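Local coordinates for protein cleavage and polyadenylation specificity factor 100 KD subunit (Methanosarcina mazei, PDB 2XR1) that probably terminates transcription by cutting nascent RNA at the polymerase exit channel with a two-zinc nuclease centre and then degrading the released transcript, at residues K19-P22 with A23-I27. Sequence-based numbering, arbitrary orientation.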
loop_
_atom_site.group_PDB
_atom_site.type_symbol
_atom_site.label_atom_id
_atom_site.label_comp_id
_atom_site.label_asym_id
_atom_site.label_seq_id
_atom_site.Cartn_x
_atom_site.Cartn_y
_atom_site.Cartn_z
ATOM N N LYS B 19 7.233 46.173 -6.209
ATOM C CA LYS B 19 7.017 46.908 -7.463
ATOM C C LYS B 19 5.595 46.773 -8.032
ATOM O O LYS B 19 5.326 47.260 -9.119
ATOM C CB LYS B 19 8.063 46.526 -8.521
ATOM C CG LYS B 19 8.152 45.044 -8.859
ATOM C CD LYS B 19 9.411 44.725 -9.665
ATOM C CE LYS B 19 10.701 45.119 -8.933
ATOM N NZ LYS B 19 11.892 44.332 -9.388
ATOM N N ASN B 20 4.695 46.101 -7.318
ATOM C CA ASN B 20 3.276 46.125 -7.679
ATOM C C ASN B 20 2.470 47.047 -6.791
ATOM O O ASN B 20 1.367 47.428 -7.165
ATOM C CB ASN B 20 2.652 44.715 -7.674
ATOM C CG ASN B 20 2.426 44.154 -9.095
ATOM O OD1 ASN B 20 2.702 44.820 -10.090
ATOM N ND2 ASN B 20 1.925 42.917 -9.178
ATOM N N LEU B 21 3.026 47.423 -5.637
ATOM C CA LEU B 21 2.307 48.215 -4.635
ATOM C C LEU B 21 2.143 49.669 -5.078
ATOM O O LEU B 21 3.037 50.240 -5.676
ATOM C CB LEU B 21 3.019 48.160 -3.269
ATOM C CG LEU B 21 2.958 46.864 -2.438
ATOM C CD1 LEU B 21 3.821 46.963 -1.198
ATOM C CD2 LEU B 21 1.553 46.489 -2.016
ATOM N N PRO B 22 0.981 50.269 -4.800
ATOM C CA PRO B 22 0.842 51.703 -5.049
ATOM C C PRO B 22 1.746 52.530 -4.140
ATOM O O PRO B 22 2.192 52.044 -3.120
ATOM C CB PRO B 22 -0.631 51.983 -4.750
ATOM C CG PRO B 22 -1.134 50.823 -4.039
ATOM C CD PRO B 22 -0.269 49.653 -4.331
ATOM N N ALA B 23 2.036 53.756 -4.554
ATOM C CA ALA B 23 2.797 54.703 -3.764
ATOM C C ALA B 23 2.205 54.781 -2.388
ATOM O O ALA B 23 1.000 54.754 -2.225
ATOM C CB ALA B 23 2.764 56.075 -4.409
ATOM N N GLY B 24 3.067 54.890 -1.393
ATOM C CA GLY B 24 2.639 55.091 -0.023
ATOM C C GLY B 24 2.420 53.812 0.746
ATOM O O GLY B 24 2.264 53.838 1.956
ATOM N N VAL B 25 2.382 52.686 0.065
ATOM C CA VAL B 25 2.097 51.450 0.733
ATOM C C VAL B 25 3.357 50.609 0.828
ATOM O O VAL B 25 4.003 50.321 -0.184
ATOM C CB VAL B 25 0.969 50.712 0.005
ATOM C CG1 VAL B 25 0.653 49.391 0.657
ATOM C CG2 VAL B 25 -0.267 51.622 -0.031
ATOM N N THR B 26 3.698 50.208 2.049
ATOM C CA THR B 26 4.894 49.403 2.264
ATOM C C THR B 26 4.610 48.111 2.977
ATOM O O THR B 26 3.626 47.987 3.692
ATOM C CB THR B 26 5.922 50.157 3.086
ATOM O OG1 THR B 26 5.354 50.516 4.353
ATOM C CG2 THR B 26 6.411 51.395 2.310
ATOM N N ILE B 27 5.482 47.138 2.758
ATOM C CA ILE B 27 5.495 45.909 3.548
ATOM C C ILE B 27 6.866 45.773 4.179
ATOM O O ILE B 27 7.833 46.348 3.684
ATOM C CB ILE B 27 5.195 44.634 2.714
ATOM C CG1 ILE B 27 6.188 44.499 1.545
ATOM C CG2 ILE B 27 3.764 44.633 2.277
ATOM C CD1 ILE B 27 6.076 43.228 0.763
#
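Leu21 and Val25 meet across the mouth of a tight chain reversal, their side chains crossing at about a right angle with CD2 of Leu21 4.0 Å from CG1 of Val25. The other leucine methyl, CD1, faces the backbone: it lies 3.5 Å from Val25 O and also comes within 4.2 Å of CG2 of Ile27. With CG1 of Val25 anti to the backbone N (chi1 179°), that branch goes to Leu21 and CG2 is left to lie by the proline ring, 4.2 Å from CG of Pro22. The reversal itself is a type II beta turn from Pro22 to Val25, in the loop that leads from helix 7-18 to strand 30-33 of the first KH domain. A single bond closes it: Val25 N donates to Pro22 O at 3.3 Å, reaching the carbonyl from 31° out of its plane. Gly24 takes the third position with phi 90°, a positive value that glycine adopts readily and that is usual there in type II turns. On the domain side the packing continues, Leu21 resting on Ile53 and Leu57 of helix 52-61 and Ile27 on Ile17 and Phe47. The apex is looser: Ala23 directs its methyl outward and, like Pro22 and Gly24, is exposed.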